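Local coordinates for protein biofilm growth-associated repressor (PDB 3PQK) that represses transcription of its own operon by binding, through a winged helix-turn-helix fold, to a palindromic AT-rich sequence that spans the promoter's -10 region, at residues B[22-27]-B[54-59]; B[26-31]-B[44-49]; B[34-39]-B[74-79]. All blocks are in the same frame, centred on the assembly; numbering follows the deposited sequence.

Contact 1 (B[22-27]-B[54-59]); sequences HPVRLM and SQQLGV
Gln-56 reaches out from helix 52-62 and lays its amide over the ring of His-22 while its OE1 accepts a hydrogen bond from Arg-25. The amide and imidazole planes are 25° apart, so the flat groups stack, with OE1 3.4 Å from CD2 of His-22 near the rim of the ring. A bend at chi2 (-52°) folds the glutamine back, and its CG rests on CG1 of Val-24, 3.8 Å away.

Arg-25 crosses the glutamine at about a right angle. Its NE lies 2.7 Å from OE1 of Gln-56, nearly in line with the C=O bond, although the oxygen is tilted out of the guanidinium plane. One face of the guanidinium carries CG1 of Val-59, 3.5 Å from CZ of Arg-25, and the opposite face carries CB of His-22. NH1 turns to the carbonyl of Thr-19, so the arginine ties the preceding helix to this corner.

His-22 is the N-cap of helix 23-33: its ND1 accepts from the backbone N of Val-24 (3.0 Å) close to the ring plane, which fixes the ring's rotation beneath the amide. The helix segments cross at -75°, and helix 52-62 is the second helix of the predicted helix-turn-helix. A long, neutral amide suits this partly exposed junction, because it offers an acceptor to the arginine and a flat surface to the histidine, joining the helices through directional polar contacts.

Contact 2 (B[26-31]-B[44-49]); sequences LMLVCT and QQIGIG
With chi1 at -68°, Ile-46 sets CG1 beside its own backbone N and CG2 anti to it, so its branches part over helix 23-33: CG2 goes to Met-27, and CG1 with CD1 goes to Thr-31 and Leu-28. This is the packing of the first helix of the predicted helix-turn-helix, 39-46, and the turn after it, against the preceding helix of the winged-helix fold.

Met-27, modelled as selenomethionine, offers CB to CG2 of Ile-46 at 3.8 Å. A bend at its chi3 (-77°) swings CE to 3.9 Å from CG1 of Ile-48. The flexible selenoether chain thus serves both isoleucines, one at the end of the helix and one beyond Gly-47, whose positive phi, easy for glycine, turns the chain out. Leu-28 meets CD1 of Ile-46 with its CD2 at 3.8 Å, and packs on Leu-53 and Leu-57 of helix 52-62, bringing all three helices together. The disulfide of Cys-30 with Cys-96 links helix 23-33 to the end of helix 84-96.

Towards the exposed edge, the methyl CG2 of Thr-31 meets the amide of Gln-45 (NE2 at 3.5 Å), whose extended chain comes from the opposite direction. Threonine suits a buried position facing isoleucine because its hydroxyl is satisfied within its own helix: OG1 donates to the carbonyl O of Met-27 at 2.6 Å, from the face opposite to that used by the backbone N of Thr-31.

Contact 3 (B[34-39]-B[74-79]); sequences EGEFSV and QIFYRL
Phe-37 and Tyr-77 hold the close-fitting part of the contact through their backbones. They form a single antiparallel bridge, a hydrogen-bonded pair: Tyr-77 N gives a nearly straight bond to Phe-37 O (2.8 Å, 173°), and Phe-37 N donates to Tyr-77 O at 3.0 Å. The same Phe-37 O lies at the in-plane edge of the tyrosine ring, while CE2 of that ring meets CB of Val-39 at 4.1 Å. Thus the short link before helix 39-46 pairs with strand 76-79 of the winged-helix fold's beta wing, whose other strand is 66-69. Ser-38 suits the end of the link because its hydroxyl caps the helix that follows.

The outer side is looser and more polar. Glu-36 and Arg-78 run side by side: with CG of Arg-78 between its own backbone N and carbonyl carbon (chi1 54°) and a bend at chi3 (-85°), NH1 comes to 3.4 Å from OE2 of Glu-36, a weak hydrogen bond within a salt bridge; on strand 66-69 Glu-36 also pairs with Arg-69, and Arg-78 with Glu-67. Toward Ile-75 and Gln-74, backbone pairing gives way to a water that accepts from Val-39 N and donates to Ile-75 O.

Overall arrangement
Contacts 1 and 2 start from helix 23-33, sharing Leu-26 and Met-27; their centres are 8 Å apart. Contact 2 takes that helix to 39-46 and the turn, contact 1 to the next helix, 52-62, so the same helix supports both halves of the predicted DNA-binding motif. Contact 3 lies about 11 Å from contact 2 and 14 Å from contact 1, centre to centre, and its segments alternate with theirs along the chain, 34-39 leading into the motif's first helix and 74-79 after its second. It fastens the wing to the three-helix body: Phe-37 packs on Thr-31, and Tyr-77 on Leu-57. Contacts 1 and 2 also border the second subunit, so dimer interface and DNA-binding unit share a framework.

Contact 1 (B[22-27]-B[54-59])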
ATOM      1  N   HIS B  22       1.953  -4.688   8.420  1.00 29.70           N
ATOM      2  CA  HIS B  22       2.221  -4.937   9.837  1.00 30.73           C
ATOM      3  C   HIS B  22       2.341  -3.585  10.484  1.00 31.21           C
ATOM      4  O   HIS B  22       3.149  -2.789  10.027  1.00 30.12           O
ATOM      5  CB  HIS B  22       3.485  -5.791  10.058  1.00 33.98           C
ATOM      6  CG  HIS B  22       3.696  -6.268  11.471  1.00 39.42           C
ATOM      7  ND1 HIS B  22       3.665  -5.394  12.554  1.00 42.17           N
ATOM      8  CD2 HIS B  22       3.985  -7.509  11.926  1.00 43.09           C
ATOM      9  CE1 HIS B  22       3.884  -6.136  13.627  1.00 42.01           C
ATOM     10  NE2 HIS B  22       4.100  -7.412  13.300  1.00 43.01           N
ATOM     11  N   PRO B  23       1.519  -3.267  11.516  1.00 29.79           N
ATOM     12  CA  PRO B  23       1.601  -1.930  12.154  1.00 28.04           C
ATOM     13  C   PRO B  23       2.989  -1.493  12.600  1.00 30.41           C
ATOM     14  O   PRO B  23       3.341  -0.327  12.422  1.00 29.80           O
ATOM     15  CB  PRO B  23       0.617  -2.038  13.333  1.00 29.93           C
ATOM     16  CG  PRO B  23       0.429  -3.521  13.565  1.00 35.13           C
ATOM     17  CD  PRO B  23       0.492  -4.107  12.180  1.00 31.47           C
ATOM     18  N   VAL B  24       3.798  -2.420  13.134  1.00 27.63           N
ATOM     19  CA  VAL B  24       5.161  -2.102  13.592  1.00 27.77           C
ATOM     20  C   VAL B  24       6.050  -1.767  12.385  1.00 29.90           C
ATOM     21  O   VAL B  24       6.770  -0.757  12.430  1.00 29.80           O
ATOM     22  CB  VAL B  24       5.768  -3.185  14.531  1.00 32.01           C
ATOM     23  CG1 VAL B  24       7.218  -2.854  14.906  1.00 30.90           C
ATOM     24  CG2 VAL B  24       4.905  -3.373  15.790  1.00 31.66           C
ATOM     25  N   ARG B  25       5.923  -2.535  11.280  1.00 24.36           N
ATOM     26  CA  ARG B  25       6.659  -2.233  10.038  1.00 23.25           C
ATOM     27  C   ARG B  25       6.277  -0.865   9.507  1.00 22.80           C
ATOM     28  O   ARG B  25       7.148  -0.099   9.114  1.00 22.61           O
ATOM     29  CB  ARG B  25       6.417  -3.289   8.966  1.00 23.09           C
ATOM     30  CG  ARG B  25       7.078  -4.598   9.283  1.00 30.35           C
ATOM     31  CD  ARG B  25       6.688  -5.647   8.268  1.00 30.22           C
ATOM     32  NE  ARG B  25       6.727  -6.982   8.849  1.00 36.30           N
ATOM     33  CZ  ARG B  25       6.053  -8.033   8.393  1.00 48.35           C
ATOM     34  NH1 ARG B  25       5.263  -7.916   7.331  1.00 20.71           N
ATOM     35  NH2 ARG B  25       6.164  -9.208   8.993  1.00 41.75           N
ATOM     36  N   LEU B  26       4.990  -0.524   9.560  1.00 21.82           N
ATOM     37  CA  LEU B  26       4.551   0.793   9.125  1.00 22.42           C
ATOM     38  C   LEU B  26       5.122   1.951   9.959  1.00 24.89           C
ATOM     39  O   LEU B  26       5.559   2.948   9.388  1.00 21.93           O
ATOM     40  CB  LEU B  26       3.029   0.867   9.047  1.00 22.09           C
ATOM     41  CG  LEU B  26       2.457   0.192   7.815  1.00 28.32           C
ATOM     42  CD1 LEU B  26       0.944   0.041   7.937  1.00 30.02           C
ATOM     43  CD2 LEU B  26       2.793   0.994   6.558  1.00 29.23           C
HETATM   44  N   MSE B  27       5.125   1.805  11.287  1.00 22.26           N
HETATM   45  CA  MSE B  27       5.659   2.841  12.192  1.00 23.67           C
HETATM   46  C   MSE B  27       7.155   3.022  11.910  1.00 25.87           C
HETATM   47  O   MSE B  27       7.608   4.143  11.730  1.00 27.45           O
HETATM   48  CB  MSE B  27       5.409   2.457  13.655  1.00 26.78           C
HETATM   49  CG  MSE B  27       3.935   2.463  14.042  1.00 36.51           C
HETATM   50 SE   MSE B  27       3.632   2.065  15.941  1.00 49.48          SE
HETATM   51  CE  MSE B  27       3.868   0.216  16.024  1.00 44.81           C
ATOM     52  N   SER B  54      13.644  -5.584  16.493  1.00 35.35           N
ATOM     53  CA  SER B  54      14.666  -6.149  15.608  1.00 34.51           C
ATOM     54  C   SER B  54      14.130  -7.256  14.696  1.00 35.00           C
ATOM     55  O   SER B  54      14.700  -7.469  13.632  1.00 32.86           O
ATOM     56  CB  SER B  54      15.910  -6.600  16.374  1.00 38.26           C
ATOM     57  OG  SER B  54      16.868  -5.555  16.431  1.00 38.60           O
ATOM     58  N   GLN B  55      13.029  -7.937  15.091  1.00 33.46           N
ATOM     59  CA  GLN B  55      12.388  -8.954  14.232  1.00 34.24           C
ATOM     60  C   GLN B  55      11.791  -8.258  13.006  1.00 37.07           C
ATOM     61  O   GLN B  55      12.035  -8.683  11.868  1.00 36.53           O
ATOM     62  CB  GLN B  55      11.269  -9.714  14.964  1.00 35.61           C
ATOM     63  CG  GLN B  55      11.766 -10.719  15.998  1.00 54.87           C
ATOM     64  CD  GLN B  55      10.671 -11.283  16.879  1.00 73.78           C
ATOM     65  OE1 GLN B  55       9.521 -10.826  16.877  1.00 72.39           O
ATOM     66  NE2 GLN B  55      11.005 -12.304  17.653  1.00 62.20           N
ATOM     67  N   GLN B  56      11.080  -7.139  13.254  1.00 32.62           N
ATOM     68  CA  GLN B  56      10.428  -6.330  12.226  1.00 31.39           C
ATOM     69  C   GLN B  56      11.364  -5.581  11.303  1.00 33.11           C
ATOM     70  O   GLN B  56      11.096  -5.542  10.099  1.00 32.54           O
ATOM     71  CB  GLN B  56       9.311  -5.456  12.825  1.00 33.12           C
ATOM     72  CG  GLN B  56       8.200  -6.278  13.532  1.00 22.96           C
ATOM     73  CD  GLN B  56       7.645  -7.361  12.644  1.00 47.64           C
ATOM     74  OE1 GLN B  56       7.292  -7.108  11.492  1.00 40.87           O
ATOM     75  NE2 GLN B  56       7.635  -8.607  13.129  1.00 29.78           N
ATOM     76  N   LEU B  57      12.501  -5.038  11.821  1.00 29.17           N
ATOM     77  CA  LEU B  57      13.521  -4.390  10.968  1.00 26.99           C
ATOM     78  C   LEU B  57      14.205  -5.489  10.124  1.00 31.93           C
ATOM     79  O   LEU B  57      14.657  -5.233   9.002  1.00 31.05           O
ATOM     80  CB  LEU B  57      14.575  -3.606  11.790  1.00 26.28           C
ATOM     81  CG  LEU B  57      14.136  -2.275  12.446  1.00 28.86           C
ATOM     82  CD1 LEU B  57      15.008  -1.942  13.689  1.00 28.96           C
ATOM     83  CD2 LEU B  57      14.184  -1.106  11.457  1.00 24.07           C
ATOM     84  N   GLY B  58      14.280  -6.700  10.696  1.00 31.04           N
ATOM     85  CA  GLY B  58      14.815  -7.895  10.043  1.00 31.22           C
ATOM     86  C   GLY B  58      14.004  -8.209   8.802  1.00 33.52           C
ATOM     87  O   GLY B  58      14.564  -8.226   7.710  1.00 35.15           O
ATOM     88  N   VAL B  59      12.661  -8.285   8.941  1.00 29.38           N
ATOM     89  CA  VAL B  59      11.713  -8.475   7.817  1.00 28.03           C
ATOM     90  C   VAL B  59      11.874  -7.366   6.758  1.00 27.75           C
ATOM     91  O   VAL B  59      11.974  -7.663   5.582  1.00 27.65           O
ATOM     92  CB  VAL B  59      10.241  -8.599   8.291  1.00 31.87           C
ATOM     93  CG1 VAL B  59       9.264  -8.599   7.107  1.00 31.10           C
ATOM     94  CG2 VAL B  59      10.040  -9.842   9.158  1.00 32.00           C
TER

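Contact 2 (B[26-31]-B[44-49])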
ATOM      1  N   LEU B  26       4.990  -0.524   9.560  1.00 21.82           N
ATOM      2  CA  LEU B  26       4.551   0.793   9.125  1.00 22.42           C
ATOM      3  C   LEU B  26       5.122   1.951   9.959  1.00 24.89           C
ATOM      4  O   LEU B  26       5.559   2.948   9.388  1.00 21.93           O
ATOM      5  CB  LEU B  26       3.029   0.867   9.047  1.00 22.09           C
ATOM      6  CG  LEU B  26       2.457   0.192   7.815  1.00 28.32           C
ATOM      7  CD1 LEU B  26       0.944   0.041   7.937  1.00 30.02           C
ATOM      8  CD2 LEU B  26       2.793   0.994   6.558  1.00 29.23           C
HETATM    9  N   MSE B  27       5.125   1.805  11.287  1.00 22.26           N
HETATM   10  CA  MSE B  27       5.659   2.841  12.192  1.00 23.67           C
HETATM   11  C   MSE B  27       7.155   3.022  11.910  1.00 25.87           C
HETATM   12  O   MSE B  27       7.608   4.143  11.730  1.00 27.45           O
HETATM   13  CB  MSE B  27       5.409   2.457  13.655  1.00 26.78           C
HETATM   14  CG  MSE B  27       3.935   2.463  14.042  1.00 36.51           C
HETATM   15 SE   MSE B  27       3.632   2.065  15.941  1.00 49.48          SE
HETATM   16  CE  MSE B  27       3.868   0.216  16.024  1.00 44.81           C
ATOM     17  N   LEU B  28       7.866   1.909  11.684  1.00 20.56           N
ATOM     18  CA  LEU B  28       9.278   1.911  11.348  1.00 18.18           C
ATOM     19  C   LEU B  28       9.563   2.641  10.043  1.00 20.95           C
ATOM     20  O   LEU B  28      10.382   3.529  10.034  1.00 19.78           O
ATOM     21  CB  LEU B  28       9.811   0.460  11.319  1.00 17.91           C
ATOM     22  CG  LEU B  28       9.992  -0.192  12.692  1.00 22.85           C
ATOM     23  CD1 LEU B  28      10.240  -1.682  12.558  1.00 20.65           C
ATOM     24  CD2 LEU B  28      11.138   0.472  13.481  1.00 26.71           C
ATOM     25  N   VAL B  29       8.884   2.296   8.944  1.00 18.11           N
ATOM     26  CA  VAL B  29       9.134   2.955   7.655  1.00 18.35           C
ATOM     27  C   VAL B  29       8.756   4.431   7.644  1.00 23.72           C
ATOM     28  O   VAL B  29       9.523   5.259   7.159  1.00 20.70           O
ATOM     29  CB  VAL B  29       8.661   2.142   6.413  1.00 21.33           C
ATOM     30  CG1 VAL B  29       9.351   0.776   6.355  1.00 20.22           C
ATOM     31  CG2 VAL B  29       7.142   1.967   6.402  1.00 21.27           C
ATOM     32  N   CYS B  30       7.628   4.784   8.274  1.00 24.74           N
ATOM     33  CA  CYS B  30       7.257   6.203   8.361  1.00 25.87           C
ATOM     34  C   CYS B  30       8.267   7.005   9.190  1.00 27.29           C
ATOM     35  O   CYS B  30       8.616   8.113   8.793  1.00 25.48           O
ATOM     36  CB  CYS B  30       5.831   6.379   8.876  1.00 27.51           C
ATOM     37  SG  CYS B  30       4.593   6.347   7.565  1.00 32.30           S
ATOM     38  N   THR B  31       8.797   6.414  10.292  1.00 24.97           N
ATOM     39  CA  THR B  31       9.826   7.081  11.120  1.00 24.10           C
ATOM     40  C   THR B  31      11.093   7.329  10.284  1.00 27.59           C
ATOM     41  O   THR B  31      11.671   8.423  10.338  1.00 26.36           O
ATOM     42  CB  THR B  31      10.131   6.260  12.395  1.00 26.99           C
ATOM     43  OG1 THR B  31       8.913   5.970  13.088  1.00 24.95           O
ATOM     44  CG2 THR B  31      11.104   6.973  13.343  1.00 25.60           C
ATOM     45  N   GLN B  44      12.637   4.083  21.233  1.00 42.67           N
ATOM     46  CA  GLN B  44      12.105   5.215  21.995  1.00 43.09           C
ATOM     47  C   GLN B  44      11.005   5.953  21.269  1.00 47.53           C
ATOM     48  O   GLN B  44       9.971   6.232  21.875  1.00 48.19           O
ATOM     49  CB  GLN B  44      13.225   6.186  22.413  1.00 44.93           C
ATOM     50  CG  GLN B  44      14.244   5.579  23.385  1.00 66.91           C
ATOM     51  CD  GLN B  44      13.624   5.130  24.687  1.00 85.10           C
ATOM     52  OE1 GLN B  44      13.047   5.927  25.439  1.00 80.60           O
ATOM     53  NE2 GLN B  44      13.711   3.835  24.963  1.00 74.87           N
ATOM     54  N   GLN B  45      11.212   6.273  19.980  1.00 43.32           N
ATOM     55  CA  GLN B  45      10.237   7.004  19.165  1.00 42.80           C
ATOM     56  C   GLN B  45       8.916   6.238  18.865  1.00 46.34           C
ATOM     57  O   GLN B  45       7.873   6.865  18.701  1.00 45.31           O
ATOM     58  CB  GLN B  45      10.891   7.459  17.855  1.00 44.14           C
ATOM     59  CG  GLN B  45      10.234   8.697  17.243  1.00 65.78           C
ATOM     60  CD  GLN B  45      11.022   9.295  16.096  1.00 94.27           C
ATOM     61  OE1 GLN B  45      12.260   9.257  16.052  1.00 90.57           O
ATOM     62  NE2 GLN B  45      10.316   9.890  15.141  1.00 90.50           N
ATOM     63  N   ILE B  46       8.979   4.910  18.753  1.00 43.21           N
ATOM     64  CA  ILE B  46       7.836   4.077  18.356  1.00 44.08           C
ATOM     65  C   ILE B  46       7.201   3.339  19.539  1.00 49.51           C
ATOM     66  O   ILE B  46       6.027   2.988  19.476  1.00 51.19           O
ATOM     67  CB  ILE B  46       8.269   3.147  17.174  1.00 47.48           C
ATOM     68  CG1 ILE B  46       8.540   3.960  15.905  1.00 47.03           C
ATOM     69  CG2 ILE B  46       7.304   1.991  16.890  1.00 49.85           C
ATOM     70  CD1 ILE B  46       9.785   3.548  15.235  1.00 56.26           C
ATOM     71  N   GLY B  47       7.958   3.149  20.610  1.00 44.74           N
ATOM     72  CA  GLY B  47       7.469   2.470  21.803  1.00 44.67           C
ATOM     73  C   GLY B  47       7.340   0.973  21.637  1.00 50.79           C
ATOM     74  O   GLY B  47       6.448   0.362  22.223  1.00 50.83           O
ATOM     75  N   ILE B  48       8.222   0.378  20.823  1.00 48.56           N
ATOM     76  CA  ILE B  48       8.285  -1.059  20.596  1.00 49.46           C
ATOM     77  C   ILE B  48       9.698  -1.512  21.005  1.00 55.28           C
ATOM     78  O   ILE B  48      10.687  -0.954  20.520  1.00 56.16           O
ATOM     79  CB  ILE B  48       7.935  -1.418  19.110  1.00 52.80           C
ATOM     80  CG1 ILE B  48       6.472  -1.005  18.715  1.00 53.11           C
ATOM     81  CG2 ILE B  48       8.234  -2.899  18.776  1.00 52.99           C
ATOM     82  CD1 ILE B  48       5.278  -1.863  19.280  1.00 56.89           C
ATOM     83  N   GLY B  49       9.779  -2.493  21.895  1.00 51.57           N
ATOM     84  CA  GLY B  49      11.053  -3.012  22.377  1.00 51.18           C
ATOM     85  C   GLY B  49      11.501  -4.257  21.649  1.00 54.27           C
ATOM     86  O   GLY B  49      11.147  -4.458  20.490  1.00 54.38           O
TER

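Contact 3 (B[34-39]-B[74-79])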
ATOM      1  N   GLU B  34      11.908  10.388   7.792  1.00 27.52           N
ATOM      2  CA  GLU B  34      12.501  11.542   8.459  1.00 27.82           C
ATOM      3  C   GLU B  34      14.029  11.494   8.598  1.00 32.88           C
ATOM      4  O   GLU B  34      14.663  12.552   8.711  1.00 31.54           O
ATOM      5  CB  GLU B  34      11.806  11.781   9.792  1.00 28.73           C
ATOM      6  CG  GLU B  34      10.357  12.219   9.580  1.00 41.15           C
ATOM      7  CD  GLU B  34       9.437  12.138  10.777  1.00 62.97           C
ATOM      8  OE1 GLU B  34       9.911  11.806  11.887  1.00 60.97           O
ATOM      9  OE2 GLU B  34       8.234  12.439  10.607  1.00 63.94           O
ATOM     10  N   GLY B  35      14.616  10.301   8.482  1.00 27.66           N
ATOM     11  CA  GLY B  35      16.062  10.147   8.544  1.00 27.48           C
ATOM     12  C   GLY B  35      16.518   8.806   9.065  1.00 32.46           C
ATOM     13  O   GLY B  35      15.694   7.922   9.320  1.00 32.71           O
ATOM     14  N   GLU B  36      17.840   8.657   9.220  1.00 28.05           N
ATOM     15  CA  GLU B  36      18.502   7.438   9.709  1.00 26.74           C
ATOM     16  C   GLU B  36      18.427   7.377  11.213  1.00 28.21           C
ATOM     17  O   GLU B  36      18.717   8.379  11.867  1.00 26.62           O
ATOM     18  CB  GLU B  36      19.987   7.424   9.297  1.00 28.00           C
ATOM     19  CG  GLU B  36      20.232   7.581   7.804  1.00 38.69           C
ATOM     20  CD  GLU B  36      21.657   7.397   7.314  1.00 71.96           C
ATOM     21  OE1 GLU B  36      22.545   7.072   8.136  1.00 72.29           O
ATOM     22  OE2 GLU B  36      21.883   7.565   6.093  1.00 70.03           O
ATOM     23  N   PHE B  37      18.036   6.227  11.778  1.00 24.54           N
ATOM     24  CA  PHE B  37      17.948   6.091  13.230  1.00 25.81           C
ATOM     25  C   PHE B  37      18.583   4.811  13.716  1.00 28.13           C
ATOM     26  O   PHE B  37      18.547   3.793  13.019  1.00 26.98           O
ATOM     27  CB  PHE B  37      16.491   6.157  13.714  1.00 29.47           C
ATOM     28  CG  PHE B  37      15.809   7.474  13.435  1.00 33.10           C
ATOM     29  CD1 PHE B  37      16.028   8.576  14.255  1.00 38.69           C
ATOM     30  CD2 PHE B  37      14.997   7.631  12.322  1.00 35.26           C
ATOM     31  CE1 PHE B  37      15.411   9.802  13.984  1.00 39.38           C
ATOM     32  CE2 PHE B  37      14.365   8.858  12.060  1.00 39.38           C
ATOM     33  CZ  PHE B  37      14.577   9.935  12.895  1.00 38.36           C
ATOM     34  N   SER B  38      19.099   4.841  14.954  1.00 20.77           N
ATOM     35  CA  SER B  38      19.701   3.658  15.523  1.00 21.02           C
ATOM     36  C   SER B  38      18.563   2.836  16.091  1.00 23.62           C
ATOM     37  O   SER B  38      17.444   3.331  16.150  1.00 22.47           O
ATOM     38  CB  SER B  38      20.724   4.041  16.597  1.00 24.31           C
ATOM     39  OG  SER B  38      20.058   4.377  17.801  1.00 27.28           O
ATOM     40  N   VAL B  39      18.834   1.604  16.524  1.00 24.58           N
ATOM     41  CA  VAL B  39      17.828   0.716  17.105  1.00 25.78           C
ATOM     42  C   VAL B  39      17.255   1.300  18.395  1.00 31.21           C
ATOM     43  O   VAL B  39      16.046   1.217  18.614  1.00 32.04           O
ATOM     44  CB  VAL B  39      18.338  -0.761  17.209  1.00 32.19           C
ATOM     45  CG1 VAL B  39      19.489  -0.924  18.215  1.00 33.21           C
ATOM     46  CG2 VAL B  39      17.214  -1.742  17.504  1.00 31.41           C
ATOM     47  N   GLN B  74      28.420   3.543  15.173  1.00 31.26           N
ATOM     48  CA  GLN B  74      26.995   3.346  15.418  1.00 29.86           C
ATOM     49  C   GLN B  74      26.281   2.738  14.198  1.00 29.43           C
ATOM     50  O   GLN B  74      26.499   3.177  13.074  1.00 30.15           O
ATOM     51  CB  GLN B  74      26.342   4.694  15.821  1.00 32.25           C
ATOM     52  CG  GLN B  74      24.862   4.627  16.216  1.00 36.06           C
ATOM     53  CD  GLN B  74      24.567   3.618  17.282  1.00 38.61           C
ATOM     54  OE1 GLN B  74      24.259   2.471  16.998  1.00 42.76           O
ATOM     55  NE2 GLN B  74      24.525   4.048  18.514  1.00 36.19           N
ATOM     56  N   ILE B  75      25.445   1.751  14.419  1.00 25.80           N
ATOM     57  CA  ILE B  75      24.635   1.158  13.337  1.00 26.82           C
ATOM     58  C   ILE B  75      23.330   2.005  13.151  1.00 27.28           C
ATOM     59  O   ILE B  75      22.519   2.064  14.067  1.00 26.26           O
ATOM     60  CB  ILE B  75      24.289  -0.342  13.626  1.00 30.66           C
ATOM     61  CG1 ILE B  75      25.557  -1.226  13.744  1.00 32.54           C
ATOM     62  CG2 ILE B  75      23.312  -0.915  12.560  1.00 31.78           C
ATOM     63  CD1 ILE B  75      25.409  -2.383  14.798  1.00 42.43           C
ATOM     64  N   PHE B  76      23.144   2.628  11.979  1.00 22.89           N
ATOM     65  CA  PHE B  76      21.921   3.380  11.657  1.00 23.39           C
ATOM     66  C   PHE B  76      21.127   2.659  10.585  1.00 29.48           C
ATOM     67  O   PHE B  76      21.698   2.203   9.584  1.00 28.85           O
ATOM     68  CB  PHE B  76      22.224   4.800  11.135  1.00 25.60           C
ATOM     69  CG  PHE B  76      22.867   5.693  12.163  1.00 28.53           C
ATOM     70  CD1 PHE B  76      22.113   6.251  13.191  1.00 30.71           C
ATOM     71  CD2 PHE B  76      24.236   5.941  12.132  1.00 32.84           C
ATOM     72  CE1 PHE B  76      22.717   7.030  14.177  1.00 31.44           C
ATOM     73  CE2 PHE B  76      24.838   6.744  13.108  1.00 35.60           C
ATOM     74  CZ  PHE B  76      24.069   7.299  14.111  1.00 32.28           C
ATOM     75  N   TYR B  77      19.810   2.634  10.756  1.00 25.37           N
ATOM     76  CA  TYR B  77      18.895   2.076   9.762  1.00 24.79           C
ATOM     77  C   TYR B  77      18.390   3.231   8.939  1.00 28.24           C
ATOM     78  O   TYR B  77      18.287   4.342   9.432  1.00 27.43           O
ATOM     79  CB  TYR B  77      17.744   1.347  10.437  1.00 26.17           C
ATOM     80  CG  TYR B  77      18.173   0.095  11.173  1.00 29.90           C
ATOM     81  CD1 TYR B  77      18.014  -1.164  10.601  1.00 31.62           C
ATOM     82  CD2 TYR B  77      18.673   0.163  12.470  1.00 32.00           C
ATOM     83  CE1 TYR B  77      18.350  -2.323  11.295  1.00 33.47           C
ATOM     84  CE2 TYR B  77      19.025  -0.992  13.172  1.00 33.92           C
ATOM     85  CZ  TYR B  77      18.873  -2.232  12.575  1.00 43.06           C
ATOM     86  OH  TYR B  77      19.196  -3.379  13.261  1.00 49.05           O
ATOM     87  N   ARG B  78      18.104   2.976   7.682  1.00 22.72           N
ATOM     88  CA  ARG B  78      17.641   3.943   6.717  1.00 23.40           C
ATOM     89  C   ARG B  78      16.844   3.186   5.663  1.00 27.49           C
ATOM     90  O   ARG B  78      17.045   1.982   5.476  1.00 24.30           O
ATOM     91  CB  ARG B  78      18.832   4.655   6.041  1.00 24.91           C
ATOM     92  CG  ARG B  78      19.876   3.723   5.392  1.00 37.66           C
ATOM     93  CD  ARG B  78      20.933   4.470   4.589  1.00 43.64           C
ATOM     94  NE  ARG B  78      20.485   4.747   3.223  1.00 60.33           N
ATOM     95  CZ  ARG B  78      20.975   5.705   2.439  1.00 82.72           C
ATOM     96  NH1 ARG B  78      21.934   6.511   2.883  1.00 68.24           N
ATOM     97  NH2 ARG B  78      20.496   5.877   1.213  1.00 73.57           N
ATOM     98  N   LEU B  79      15.990   3.906   4.960  1.00 25.28           N
ATOM     99  CA  LEU B  79      15.220   3.365   3.873  1.00 26.39           C
ATOM    100  C   LEU B  79      16.147   3.123   2.688  1.00 33.22           C
ATOM    101  O   LEU B  79      17.122   3.857   2.497  1.00 35.18           O
ATOM    102  CB  LEU B  79      14.163   4.395   3.447  1.00 26.07           C
ATOM    103  CG  LEU B  79      12.988   4.605   4.388  1.00 29.29           C
ATOM    104  CD1 LEU B  79      12.104   5.730   3.863  1.00 29.03           C
ATOM    105  CD2 LEU B  79      12.169   3.316   4.550  1.00 26.63           C
TER
HETATM  106  O   HOH W   1      21.586   0.473  15.865  1.00 25.53           O